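PDB 2O8R: polyphosphate kinase from Porphyromonas gingivalis, which probably catalyses the reversible transfer of the terminal phosphate of ATP to inorganic polyphosphate, building long chains with magnesium as cofactor. Local coordinates for residues F403-A408 / K437-T442; E372-Q377 / R492-L497; A165-E170 / D228-K233; M146-S151 / Y179-V184. The protein carries 3 engineered substitutions. All coordinates share one frame; numbering follows the deposited sequence.

Contact 1 of 4, residues F403-A408 / K437-T442; sequences FVELKA and KVHAKT. With SO4 (sulfate ion), chain F.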
loop_
_atom_site.group_PDB
_atom_site.type_symbol
_atom_site.label_atom_id
_atom_site.label_comp_id
_atom_site.label_asym_id
_atom_site.label_seq_id
_atom_site.Cartn_x
_atom_site.Cartn_y
_atom_site.Cartn_z
ATOM N N PHE A 403 18.737 -13.092 3.240
ATOM C CA PHE A 403 18.153 -14.322 3.772
ATOM C C PHE A 403 16.859 -14.000 4.433
ATOM O O PHE A 403 16.841 -13.281 5.432
ATOM C CB PHE A 403 19.094 -14.996 4.770
ATOM C CG PHE A 403 20.322 -15.554 4.133
ATOM C CD1 PHE A 403 20.377 -16.883 3.765
ATOM C CD2 PHE A 403 21.405 -14.735 3.853
ATOM C CE1 PHE A 403 21.506 -17.391 3.140
ATOM C CE2 PHE A 403 22.527 -15.236 3.231
ATOM C CZ PHE A 403 22.580 -16.567 2.875
ATOM N N VAL A 404 15.780 -14.538 3.870
ATOM C CA VAL A 404 14.418 -14.186 4.272
ATOM C C VAL A 404 13.719 -15.365 4.939
ATOM O O VAL A 404 13.574 -16.442 4.333
ATOM C CB VAL A 404 13.562 -13.735 3.059
ATOM C CG1 VAL A 404 12.235 -13.168 3.524
ATOM C CG2 VAL A 404 14.302 -12.722 2.201
ATOM N N GLU A 405 13.255 -15.148 6.169
ATOM C CA GLU A 405 12.663 -16.221 6.977
ATOM C C GLU A 405 11.252 -16.678 6.590
ATOM O O GLU A 405 10.696 -17.562 7.245
ATOM C CB GLU A 405 12.684 -15.861 8.463
ATOM C CG GLU A 405 11.973 -14.568 8.831
ATOM C CD GLU A 405 11.790 -14.394 10.338
ATOM O OE1 GLU A 405 11.009 -15.163 10.945
ATOM O OE2 GLU A 405 12.413 -13.474 10.915
ATOM N N LEU A 406 10.677 -16.101 5.538
ATOM C CA LEU A 406 9.288 -16.401 5.212
ATOM C C LEU A 406 9.074 -17.709 4.434
ATOM O O LEU A 406 10.018 -18.477 4.212
ATOM C CB LEU A 406 8.583 -15.213 4.556
ATOM C CG LEU A 406 7.183 -15.060 5.163
ATOM C CD1 LEU A 406 7.235 -14.354 6.526
ATOM C CD2 LEU A 406 6.188 -14.410 4.194
ATOM N N LYS A 407 7.830 -17.925 4.002
ATOM C CA LYS A 407 7.275 -19.270 3.820
ATOM C C LYS A 407 7.107 -19.775 2.383
ATOM O O LYS A 407 7.552 -19.145 1.417
ATOM C CB LYS A 407 5.915 -19.368 4.541
ATOM C CG LYS A 407 5.809 -18.591 5.848
ATOM C CD LYS A 407 6.537 -19.277 6.989
ATOM C CE LYS A 407 6.681 -18.334 8.169
ATOM N NZ LYS A 407 6.802 -19.073 9.453
ATOM N N ALA A 408 6.460 -20.942 2.288
ATOM C CA ALA A 408 6.034 -21.556 1.040
ATOM C C ALA A 408 5.054 -20.630 0.334
ATOM O O ALA A 408 5.423 -19.950 -0.625
ATOM C CB ALA A 408 5.385 -22.899 1.324
ATOM N N LYS A 437 13.455 -21.777 10.192
ATOM C CA LYS A 437 13.224 -20.448 9.661
ATOM C C LYS A 437 14.163 -19.499 10.394
ATOM O O LYS A 437 14.323 -19.595 11.610
ATOM C CB LYS A 437 11.747 -20.040 9.748
ATOM C CG LYS A 437 11.094 -20.137 11.127
ATOM C CD LYS A 437 9.568 -20.255 11.013
ATOM C CE LYS A 437 8.828 -19.705 12.239
ATOM N NZ LYS A 437 8.957 -20.538 13.466
ATOM N N VAL A 438 14.832 -18.623 9.648
ATOM C CA VAL A 438 15.884 -17.785 10.225
ATOM C C VAL A 438 15.292 -16.550 10.892
ATOM O O VAL A 438 14.883 -15.589 10.234
ATOM C CB VAL A 438 16.957 -17.391 9.180
ATOM C CG1 VAL A 438 18.005 -16.457 9.781
ATOM C CG2 VAL A 438 17.621 -18.632 8.619
ATOM N N HIS A 439 15.253 -16.582 12.213
ATOM C CA HIS A 439 14.705 -15.475 12.966
ATOM C C HIS A 439 15.805 -14.474 13.319
ATOM O O HIS A 439 15.515 -13.349 13.707
ATOM C CB HIS A 439 13.989 -15.997 14.210
ATOM C CG HIS A 439 13.215 -14.953 14.941
ATOM N ND1 HIS A 439 13.674 -14.363 16.098
ATOM C CD2 HIS A 439 12.020 -14.378 14.674
ATOM C CE1 HIS A 439 12.790 -13.478 16.518
ATOM N NE2 HIS A 439 11.776 -13.469 15.674
ATOM N N ALA A 440 17.061 -14.893 13.165
ATOM C CA ALA A 440 18.237 -14.053 13.429
ATOM C C ALA A 440 18.152 -12.664 12.787
ATOM O O ALA A 440 17.670 -12.512 11.669
ATOM C CB ALA A 440 19.484 -14.763 12.958
ATOM N N LYS A 441 18.620 -11.652 13.505
ATOM C CA LYS A 441 18.530 -10.271 13.031
ATOM C C LYS A 441 19.938 -9.681 12.859
ATOM O O LYS A 441 20.381 -8.868 13.672
ATOM C CB LYS A 441 17.720 -9.419 14.016
ATOM C CG LYS A 441 16.485 -10.085 14.638
ATOM C CD LYS A 441 15.311 -10.018 13.691
ATOM C CE LYS A 441 14.036 -10.506 14.337
ATOM N NZ LYS A 441 12.942 -10.558 13.334
ATOM N N THR A 442 20.634 -10.097 11.803
ATOM C CA THR A 442 22.015 -9.695 11.578
ATOM C C THR A 442 22.253 -9.119 10.184
ATOM O O THR A 442 21.614 -9.528 9.219
ATOM C CB THR A 442 22.979 -10.883 11.752
ATOM O OG1 THR A 442 22.680 -11.872 10.765
ATOM C CG2 THR A 442 22.842 -11.518 13.130
HETATM S S SO4 F . 9.871 -10.741 16.409
HETATM O O1 SO4 F . 9.244 -9.458 16.716
HETATM O O2 SO4 F . 8.986 -11.825 16.862
HETATM O O3 SO4 F . 10.081 -10.845 14.966
HETATM O O4 SO4 F . 11.190 -10.802 17.031
#
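K441 NZ is gripped from several sides: a long salt bridge to E405 OE2 (3.8 Å), a weak hydrogen bond to sulfate O3 (3.3 Å), and a hydrogen bond to N465 OD1. The E405 chain leaves with CG between its backbone N and carbonyl carbon (chi1 57°), then runs extended alongside H439, and its carboxylate plane stands 79° to the imidazole. H439 presents NE2 to the same sulfate oxygen, a weak bond of 3.2 Å from NE2 to O3, while ND1 is held by E628 OE1. K441 CE passes over one imidazole face near its rim, 3.8 Å above the plane. H439, the predicted phosphohistidine, and K441 form the H-x-K pattern of the phospholipase D superfamily; the sulfate, probably from the crystallisation liquor and also bound by H597 and R599, is consistent with a phosphate position. At the other end K407 NZ lies against K437 CD (3.4 Å). F403 and V404 end strand 399-404, which hydrogen-bonds on one side to strand 370-377 and on the other to strand 428-431. Residues 437-442 lead into strand 442-447, with K437 and H439 bonded to the backbone of I627, and F403 and V438 both rest on L497 of helix 484-497.

Contact 2 of 4, residues E372-Q377 / R492-L497; sequences EIRLTQ and RLFRIL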
loop_
_atom_site.group_PDB
_atom_site.type_symbol
_atom_site.label_atom_id
_atom_site.label_comp_id
_atom_site.label_asym_id
_atom_site.label_seq_id
_atom_site.Cartn_x
_atom_site.Cartn_y
_atom_site.Cartn_z
ATOM N N GLU A 372 31.361 -7.662 -0.062
ATOM C CA GLU A 372 29.975 -8.091 0.047
ATOM C C GLU A 372 29.160 -7.610 1.244
ATOM O O GLU A 372 29.700 -7.240 2.279
ATOM C CB GLU A 372 29.844 -9.605 -0.146
ATOM C CG GLU A 372 30.462 -10.481 0.890
ATOM C CD GLU A 372 30.020 -11.937 0.741
ATOM O OE1 GLU A 372 30.748 -12.840 1.211
ATOM O OE2 GLU A 372 28.941 -12.181 0.157
ATOM N N ILE A 373 27.843 -7.592 1.050
ATOM C CA ILE A 373 26.874 -7.254 2.083
ATOM C C ILE A 373 25.869 -8.390 2.185
ATOM O O ILE A 373 25.371 -8.889 1.175
ATOM C CB ILE A 373 26.116 -5.983 1.740
ATOM C CG1 ILE A 373 27.090 -4.843 1.444
ATOM C CG2 ILE A 373 25.179 -5.612 2.858
ATOM C CD1 ILE A 373 26.423 -3.593 0.898
ATOM N N ARG A 374 25.599 -8.822 3.409
ATOM C CA ARG A 374 24.689 -9.936 3.652
ATOM C C ARG A 374 23.817 -9.591 4.836
ATOM O O ARG A 374 24.324 -9.149 5.872
ATOM C CB ARG A 374 25.480 -11.205 3.946
ATOM C CG ARG A 374 26.533 -11.499 2.903
ATOM C CD ARG A 374 27.560 -12.496 3.381
ATOM N NE ARG A 374 27.055 -13.865 3.459
ATOM C CZ ARG A 374 26.705 -14.610 2.416
ATOM N NH1 ARG A 374 26.768 -14.119 1.183
ATOM N NH2 ARG A 374 26.279 -15.850 2.608
ATOM N N LEU A 375 22.507 -9.760 4.684
ATOM C CA LEU A 375 21.596 -9.515 5.805
ATOM C C LEU A 375 20.340 -10.402 5.864
ATOM O O LEU A 375 19.931 -11.054 4.888
ATOM C CB LEU A 375 21.221 -8.031 5.893
ATOM C CG LEU A 375 19.892 -7.552 5.309
ATOM C CD1 LEU A 375 19.553 -6.173 5.856
ATOM C CD2 LEU A 375 19.973 -7.533 3.813
ATOM N N THR A 376 19.731 -10.423 7.038
ATOM C CA THR A 376 18.494 -11.138 7.204
ATOM C C THR A 376 17.346 -10.133 7.103
ATOM O O THR A 376 17.551 -8.949 7.330
ATOM C CB THR A 376 18.489 -11.908 8.532
ATOM O OG1 THR A 376 18.838 -11.023 9.599
ATOM C CG2 THR A 376 19.513 -13.024 8.493
ATOM N N GLN A 377 16.159 -10.610 6.731
ATOM C CA GLN A 377 14.951 -9.786 6.593
ATOM C C GLN A 377 13.722 -10.660 6.856
ATOM O O GLN A 377 13.651 -11.784 6.345
ATOM C CB GLN A 377 14.865 -9.226 5.169
ATOM C CG GLN A 377 15.355 -7.796 4.993
ATOM C CD GLN A 377 14.224 -6.775 4.918
ATOM O OE1 GLN A 377 14.438 -5.623 4.531
ATOM N NE2 GLN A 377 13.015 -7.193 5.283
ATOM N N ARG A 492 30.689 -16.799 9.032
ATOM C CA ARG A 492 30.488 -18.232 9.011
ATOM C C ARG A 492 29.016 -18.592 9.043
ATOM O O ARG A 492 28.592 -19.512 8.342
ATOM C CB ARG A 492 31.211 -18.884 10.192
ATOM C CG ARG A 492 31.057 -20.375 10.242
ATOM C CD ARG A 492 31.746 -20.977 11.448
ATOM N NE ARG A 492 33.100 -21.427 11.146
ATOM C CZ ARG A 492 34.184 -21.013 11.786
ATOM N NH1 ARG A 492 34.084 -20.142 12.781
ATOM N NH2 ARG A 492 35.371 -21.476 11.431
ATOM N N LEU A 493 28.239 -17.865 9.846
ATOM C CA LEU A 493 26.793 -18.094 9.925
ATOM C C LEU A 493 26.136 -17.989 8.548
ATOM O O LEU A 493 25.370 -18.874 8.153
ATOM C CB LEU A 493 26.126 -17.129 10.898
ATOM C CG LEU A 493 24.595 -17.182 11.013
ATOM C CD1 LEU A 493 24.085 -18.575 11.376
ATOM C CD2 LEU A 493 24.082 -16.120 12.006
ATOM N N PHE A 494 26.449 -16.926 7.809
ATOM C CA PHE A 494 25.791 -16.728 6.530
ATOM C C PHE A 494 26.186 -17.773 5.498
ATOM O O PHE A 494 25.390 -18.124 4.633
ATOM C CB PHE A 494 26.042 -15.339 5.988
ATOM C CG PHE A 494 25.148 -14.281 6.569
ATOM C CD1 PHE A 494 23.817 -14.212 6.211
ATOM C CD2 PHE A 494 25.650 -13.331 7.451
ATOM C CE1 PHE A 494 22.989 -13.222 6.719
ATOM C CE2 PHE A 494 24.825 -12.335 7.975
ATOM C CZ PHE A 494 23.494 -12.279 7.610
ATOM N N ARG A 495 27.406 -18.277 5.591
ATOM C CA ARG A 495 27.837 -19.322 4.679
ATOM C C ARG A 495 27.073 -20.595 4.964
ATOM O O ARG A 495 26.630 -21.278 4.041
ATOM C CB ARG A 495 29.337 -19.566 4.791
ATOM C CG ARG A 495 30.145 -18.647 3.923
ATOM C CD ARG A 495 31.631 -18.872 4.073
ATOM N NE ARG A 495 32.010 -20.272 3.946
ATOM C CZ ARG A 495 32.206 -20.905 2.796
ATOM N NH1 ARG A 495 32.058 -20.269 1.641
ATOM N NH2 ARG A 495 32.547 -22.185 2.805
ATOM N N ILE A 496 26.922 -20.903 6.248
ATOM C CA ILE A 496 26.089 -22.018 6.668
ATOM C C ILE A 496 24.642 -21.852 6.167
ATOM O O ILE A 496 24.078 -22.778 5.598
ATOM C CB ILE A 496 26.150 -22.233 8.199
ATOM C CG1 ILE A 496 27.557 -22.684 8.612
ATOM C CG2 ILE A 496 25.111 -23.262 8.649
ATOM C CD1 ILE A 496 27.734 -22.934 10.105
ATOM N N LEU A 497 24.055 -20.671 6.341
ATOM C CA LEU A 497 22.708 -20.415 5.808
ATOM C C LEU A 497 22.659 -20.484 4.268
ATOM O O LEU A 497 21.627 -20.838 3.685
ATOM C CB LEU A 497 22.145 -19.078 6.320
ATOM C CG LEU A 497 21.959 -18.992 7.830
ATOM C CD1 LEU A 497 21.506 -17.616 8.252
ATOM C CD2 LEU A 497 20.989 -20.060 8.320
#
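A helix laid across a strand makes this buried contact, R374 and F494 carrying it where helix 484-497 covers strand 370-377 in the first C-terminal, phospholipase D-like domain. The short axes pass 9.8 Å apart at 70°. R374 CB sits over the centre of the F494 ring, 3.9 Å from its centroid, a CH-pi contact. Beyond CB the arginine slides past the phenylalanine in the opposite sense, toward the helix backbone; a bend at chi3 (73°) turns the guanidinium so that its edge meets F494 CB. The guanidinium and ring planes are nearly perpendicular, 85° apart. One nitrogen also reaches the helix: R374 NH2 makes a weak hydrogen bond to F494 O (3.2 Å). NH1 bonds to E372 OE2 at 3.1 Å in a salt bridge that meets the carboxylate from above its plane and helps fix the guanidinium. Farther along the strand, T376 CG2 approaches F494 CE1 (3.9 Å), while T376 OG1 bonds with A440 O and T442 N. The strand lies between strands 399-404 and 442-447; F494 also meets F403 of the first and T442 and L444 of the second, and I373 and L375 pack on L390 of helix 385-395.

Contact 3 of 4, residues A165-E170 / D228-K233; sequences AVRLKE and DSYSIK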
loop_
_atom_site.group_PDB
_atom_site.type_symbol
_atom_site.label_atom_id
_atom_site.label_comp_id
_atom_site.label_asym_id
_atom_site.label_seq_id
_atom_site.Cartn_x
_atom_site.Cartn_y
_atom_site.Cartn_z
ATOM N N ALA A 165 -27.299 -6.935 11.086
ATOM C CA ALA A 165 -28.450 -7.799 10.886
ATOM C C ALA A 165 -29.690 -7.009 11.276
ATOM O O ALA A 165 -29.783 -6.509 12.397
ATOM C CB ALA A 165 -28.329 -9.047 11.703
ATOM N N VAL A 166 -30.616 -6.885 10.331
ATOM C CA VAL A 166 -31.852 -6.111 10.496
ATOM C C VAL A 166 -33.062 -7.037 10.575
ATOM O O VAL A 166 -33.191 -7.957 9.771
ATOM C CB VAL A 166 -32.088 -5.179 9.273
ATOM C CG1 VAL A 166 -33.368 -4.394 9.430
ATOM C CG2 VAL A 166 -30.918 -4.239 9.062
ATOM N N ARG A 167 -33.942 -6.790 11.540
ATOM C CA ARG A 167 -35.221 -7.497 11.642
ATOM C C ARG A 167 -36.330 -6.667 11.007
ATOM O O ARG A 167 -36.483 -5.486 11.317
ATOM C CB ARG A 167 -35.561 -7.757 13.104
ATOM C CG ARG A 167 -36.923 -8.357 13.324
ATOM C CD ARG A 167 -37.034 -8.933 14.718
ATOM N NE ARG A 167 -37.277 -7.910 15.725
ATOM C CZ ARG A 167 -37.310 -8.150 17.030
ATOM N NH1 ARG A 167 -37.109 -9.382 17.483
ATOM N NH2 ARG A 167 -37.539 -7.157 17.883
ATOM N N LEU A 168 -37.114 -7.289 10.133
ATOM C CA LEU A 168 -38.167 -6.579 9.409
ATOM C C LEU A 168 -39.575 -7.172 9.574
ATOM O O LEU A 168 -39.751 -8.394 9.538
ATOM C CB LEU A 168 -37.812 -6.532 7.927
ATOM C CG LEU A 168 -36.458 -5.918 7.596
ATOM C CD1 LEU A 168 -35.938 -6.463 6.272
ATOM C CD2 LEU A 168 -36.546 -4.397 7.572
ATOM N N LYS A 169 -40.569 -6.296 9.744
ATOM C CA LYS A 169 -41.979 -6.684 9.683
ATOM C C LYS A 169 -42.643 -5.908 8.557
ATOM O O LYS A 169 -42.463 -4.699 8.447
ATOM C CB LYS A 169 -42.678 -6.409 11.005
ATOM C CG LYS A 169 -43.948 -7.210 11.204
ATOM C CD LYS A 169 -44.822 -6.551 12.253
ATOM C CE LYS A 169 -46.291 -6.793 11.980
ATOM N NZ LYS A 169 -47.146 -5.683 12.503
ATOM N N GLU A 170 -43.421 -6.608 7.734
ATOM C CA GLU A 170 -43.830 -6.110 6.418
ATOM C C GLU A 170 -45.086 -5.229 6.418
ATOM O O GLU A 170 -45.164 -4.252 7.156
ATOM C CB GLU A 170 -44.020 -7.300 5.486
ATOM C CG GLU A 170 -43.624 -7.051 4.052
ATOM C CD GLU A 170 -43.623 -8.329 3.249
ATOM O OE1 GLU A 170 -43.729 -8.246 2.008
ATOM O OE2 GLU A 170 -43.524 -9.415 3.865
ATOM N N ASP A 228 -35.493 -3.527 14.274
ATOM C CA ASP A 228 -34.270 -3.364 15.015
ATOM C C ASP A 228 -33.141 -3.769 14.088
ATOM O O ASP A 228 -33.360 -4.460 13.089
ATOM C CB ASP A 228 -34.285 -4.257 16.259
ATOM C CG ASP A 228 -33.523 -3.656 17.437
ATOM O OD1 ASP A 228 -32.538 -2.908 17.226
ATOM O OD2 ASP A 228 -33.915 -3.948 18.588
ATOM N N SER A 229 -31.940 -3.301 14.400
ATOM C CA SER A 229 -30.744 -3.835 13.787
ATOM C C SER A 229 -29.714 -4.066 14.878
ATOM O O SER A 229 -29.788 -3.461 15.954
ATOM C CB SER A 229 -30.214 -2.914 12.685
ATOM O OG SER A 229 -29.734 -1.693 13.207
ATOM N N TYR A 230 -28.781 -4.974 14.605
ATOM C CA TYR A 230 -27.749 -5.353 15.563
ATOM C C TYR A 230 -26.439 -5.578 14.824
ATOM O O TYR A 230 -26.420 -6.191 13.748
ATOM C CB TYR A 230 -28.139 -6.634 16.290
ATOM C CG TYR A 230 -29.620 -6.783 16.576
ATOM C CD1 TYR A 230 -30.149 -6.420 17.814
ATOM C CD2 TYR A 230 -30.491 -7.303 15.613
ATOM C CE1 TYR A 230 -31.495 -6.567 18.082
ATOM C CE2 TYR A 230 -31.843 -7.445 15.874
ATOM C CZ TYR A 230 -32.338 -7.079 17.114
ATOM O OH TYR A 230 -33.680 -7.222 17.381
ATOM N N SER A 231 -25.352 -5.066 15.395
ATOM C CA SER A 231 -24.033 -5.200 14.795
ATOM C C SER A 231 -23.533 -6.590 15.088
ATOM O O SER A 231 -23.657 -7.082 16.212
ATOM C CB SER A 231 -23.044 -4.177 15.363
ATOM O OG SER A 231 -23.508 -2.855 15.175
ATOM N N ILE A 232 -22.982 -7.226 14.064
ATOM C CA ILE A 232 -22.349 -8.518 14.224
ATOM C C ILE A 232 -20.946 -8.508 13.634
ATOM O O ILE A 232 -20.602 -7.639 12.834
ATOM C CB ILE A 232 -23.175 -9.647 13.584
ATOM C CG1 ILE A 232 -23.488 -9.322 12.116
ATOM C CG2 ILE A 232 -24.440 -9.904 14.400
ATOM C CD1 ILE A 232 -24.023 -10.490 11.326
ATOM N N LYS A 233 -20.152 -9.490 14.045
ATOM C CA LYS A 233 -18.775 -9.664 13.609
ATOM C C LYS A 233 -18.430 -11.141 13.763
ATOM O O LYS A 233 -18.782 -11.767 14.766
ATOM C CB LYS A 233 -17.858 -8.812 14.484
ATOM C CG LYS A 233 -16.364 -9.099 14.380
ATOM C CD LYS A 233 -15.602 -8.256 15.398
ATOM C CE LYS A 233 -14.209 -8.790 15.659
ATOM N NZ LYS A 233 -13.291 -8.555 14.516
#
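A165 and Y230 form an antiparallel hydrogen-bonded pair, with A165 N bonding to Y230 O and Y230 N to A165 O, each at 2.9 Å. A third backbone bond runs from R167 N to D228 O (2.9 Å). Between them V166 and S229 make a non-hydrogen-bonded pair whose side chains share one face of the sheet: V166 CG2 meets S229 CB at 3.9 Å. Two of the accepting oxygens also receive CA-H...O contacts, S229 CA to A165 O at 3.2 Å and V166 CA to D228 O. On the other face Y230, its CG beside the backbone N (chi1 -36°), leans back over its partner strand, and its CD2 comes 3.4 Å from A165 O. The phenol oxygen ends above the centre of the R167 guanidinium, with OH 3.8 Å from CZ, the two planes almost at right angles (89°). R167 itself is placed by a cation-pi contact with Y177, and Y230 is backed by M275 and P276. V166 and L168 bond on to strand 178-183, and S231 bonds to D272 of strand 268-272, so the pair lies inside the mixed sheet of the middle domain. Because the phenol oxygen lies over the guanidinium face, away from the directions of its N-H groups, the two side chains pack without a hydrogen bond, and the strands are joined chiefly through their backbones.

Contact 4 of 4, residues M146-S151 / Y179-V184; sequences MLLLPS and YALLNV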
loop_
_atom_site.group_PDB
_atom_site.type_symbol
_atom_site.label_atom_id
_atom_site.label_comp_id
_atom_site.label_asym_id
_atom_site.label_seq_id
_atom_site.Cartn_x
_atom_site.Cartn_y
_atom_site.Cartn_z
HETATM N N MSE A 146 -29.221 -7.322 1.706
HETATM C CA MSE A 146 -29.409 -8.750 1.514
HETATM C C MSE A 146 -30.451 -9.303 2.447
HETATM O O MSE A 146 -30.204 -9.427 3.649
HETATM C CB MSE A 146 -28.107 -9.493 1.740
HETATM C CG MSE A 146 -27.066 -9.193 0.691
HETATM SE SE MSE A 146 -25.362 -9.988 1.161
HETATM C CE MSE A 146 -24.857 -8.835 2.657
ATOM N N LEU A 147 -31.623 -9.609 1.889
ATOM C CA LEU A 147 -32.623 -10.403 2.588
ATOM C C LEU A 147 -32.058 -11.790 2.811
ATOM O O LEU A 147 -31.423 -12.362 1.927
ATOM C CB LEU A 147 -33.907 -10.504 1.776
ATOM C CG LEU A 147 -35.011 -9.512 2.110
ATOM C CD1 LEU A 147 -35.732 -9.066 0.833
ATOM C CD2 LEU A 147 -35.967 -10.150 3.106
ATOM N N LEU A 148 -32.273 -12.305 4.011
ATOM C CA LEU A 148 -31.802 -13.612 4.392
ATOM C C LEU A 148 -32.940 -14.618 4.298
ATOM O O LEU A 148 -33.836 -14.622 5.139
ATOM C CB LEU A 148 -31.276 -13.565 5.820
ATOM C CG LEU A 148 -30.023 -12.732 6.072
ATOM C CD1 LEU A 148 -29.767 -12.697 7.568
ATOM C CD2 LEU A 148 -28.816 -13.308 5.300
ATOM N N LEU A 149 -32.918 -15.449 3.263
ATOM C CA LEU A 149 -33.832 -16.581 3.173
ATOM C C LEU A 149 -32.979 -17.844 3.207
ATOM O O LEU A 149 -32.602 -18.375 2.163
ATOM C CB LEU A 149 -34.695 -16.500 1.909
ATOM C CG LEU A 149 -36.031 -15.749 2.000
ATOM C CD1 LEU A 149 -35.874 -14.289 2.423
ATOM C CD2 LEU A 149 -36.788 -15.820 0.681
ATOM N N PRO A 150 -32.692 -18.332 4.427
ATOM C CA PRO A 150 -31.613 -19.247 4.819
ATOM C C PRO A 150 -31.422 -20.480 3.942
ATOM O O PRO A 150 -30.324 -20.716 3.431
ATOM C CB PRO A 150 -32.007 -19.669 6.247
ATOM C CG PRO A 150 -33.436 -19.240 6.415
ATOM C CD PRO A 150 -33.544 -18.004 5.578
ATOM N N SER A 151 -32.480 -21.256 3.767
ATOM C CA SER A 151 -32.383 -22.480 2.997
ATOM C C SER A 151 -32.371 -22.178 1.506
ATOM O O SER A 151 -31.865 -22.967 0.708
ATOM C CB SER A 151 -33.556 -23.391 3.334
ATOM O OG SER A 151 -34.777 -22.689 3.179
ATOM N N TYR A 179 -35.701 -11.120 7.956
ATOM C CA TYR A 179 -34.372 -10.734 8.405
ATOM C C TYR A 179 -33.479 -10.366 7.248
ATOM O O TYR A 179 -33.560 -10.964 6.182
ATOM C CB TYR A 179 -33.744 -11.831 9.246
ATOM C CG TYR A 179 -34.462 -11.992 10.544
ATOM C CD1 TYR A 179 -34.256 -11.092 11.578
ATOM C CD2 TYR A 179 -35.380 -13.014 10.732
ATOM C CE1 TYR A 179 -34.914 -11.217 12.771
ATOM C CE2 TYR A 179 -36.055 -13.146 11.926
ATOM C CZ TYR A 179 -35.818 -12.239 12.944
ATOM O OH TYR A 179 -36.478 -12.349 14.149
ATOM N N ALA A 180 -32.638 -9.359 7.459
ATOM C CA ALA A 180 -31.745 -8.902 6.408
ATOM C C ALA A 180 -30.336 -8.630 6.913
ATOM O O ALA A 180 -30.102 -8.354 8.101
ATOM C CB ALA A 180 -32.304 -7.696 5.729
ATOM N N LEU A 181 -29.394 -8.726 5.990
ATOM C CA LEU A 181 -28.011 -8.506 6.310
ATOM C C LEU A 181 -27.556 -7.365 5.457
ATOM O O LEU A 181 -27.763 -7.396 4.242
ATOM C CB LEU A 181 -27.203 -9.748 5.946
ATOM C CG LEU A 181 -25.741 -9.832 6.372
ATOM C CD1 LEU A 181 -25.626 -10.004 7.871
ATOM C CD2 LEU A 181 -25.100 -11.000 5.679
ATOM N N LEU A 182 -26.949 -6.348 6.065
ATOM C CA LEU A 182 -26.182 -5.413 5.236
ATOM C C LEU A 182 -24.759 -5.054 5.690
ATOM O O LEU A 182 -24.357 -5.286 6.842
ATOM C CB LEU A 182 -26.999 -4.192 4.786
ATOM C CG LEU A 182 -27.830 -3.393 5.765
ATOM C CD1 LEU A 182 -26.946 -2.432 6.510
ATOM C CD2 LEU A 182 -28.874 -2.646 4.989
ATOM N N ASN A 183 -24.008 -4.516 4.732
ATOM C CA ASN A 183 -22.592 -4.263 4.888
ATOM C C ASN A 183 -22.352 -2.878 5.422
ATOM O O ASN A 183 -23.098 -1.952 5.118
ATOM C CB ASN A 183 -21.885 -4.415 3.538
ATOM C CG ASN A 183 -22.617 -3.713 2.410
ATOM O OD1 ASN A 183 -23.846 -3.704 2.353
ATOM N ND2 ASN A 183 -21.865 -3.117 1.507
ATOM N N VAL A 184 -21.314 -2.722 6.231
ATOM C CA VAL A 184 -20.877 -1.385 6.575
ATOM C C VAL A 184 -19.594 -1.125 5.794
ATOM O O VAL A 184 -18.533 -1.652 6.117
ATOM C CB VAL A 184 -20.815 -1.159 8.098
ATOM C CG1 VAL A 184 -21.833 -2.050 8.758
ATOM C CG2 VAL A 184 -19.457 -1.438 8.657
#
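Three backbone hydrogen bonds join M146 and L148 to strand 178-183. M146 N bonds to L181 O (2.9 Å) and L181 N to M146 O (2.6 Å), making M146 and L181 an antiparallel hydrogen-bonded pair. L147 and A180 follow as a non-hydrogen-bonded pair, and one residue on L148 N bonds to Y179 O at 2.9 Å. A180 CB lies 3.4 Å from M146 O. Strand 146-147 is the outermost strand, within this chain, of the middle-domain mixed sheet; strand 178-183 is held on its far side by strand 163-169, through bonds of A180 to V166 and of L182 to L164. The apolar contacts gather on the M146 and L181 face. M146, present as selenomethionine, runs beside L181 in the same direction, and its bend at chi3 (-71°) folds the methyl back so that CE touches L181 CD2 at 3.7 Å. L148 reaches over the neighbouring strand with both branches: CD2 meets L181 CB at 4.0 Å, while CD1 packs more loosely on Y179 CB (4.4 Å). The Y179 ring itself leads away to meet the ring of Y282. The second subunit packs here too: M146 and N183 touch its Y144, and L147 and L149 pack reciprocally on L149 and L147 of that chain.

How the contacts relate
From the N terminus, residues 146-151 open contact 4 and residues 165-170 open contact 3 before 179-184 closes the first loop and 228-233 the second. The two contacts therefore cross, lining up four strands of the middle-domain sheet in the order 146-147, 178-183, 163-169, 225-235. Farther on, 372-377 opens contact 2, and contact 1 both opens and closes before 492-497 completes it. These two touch, since strands 370-377 and 399-404 are neighbours in one sheet, tying the strand ends and the segment with H439 to the covering helix. Contacts 1 and 3 belong to different domains, their centres about 47 Å apart.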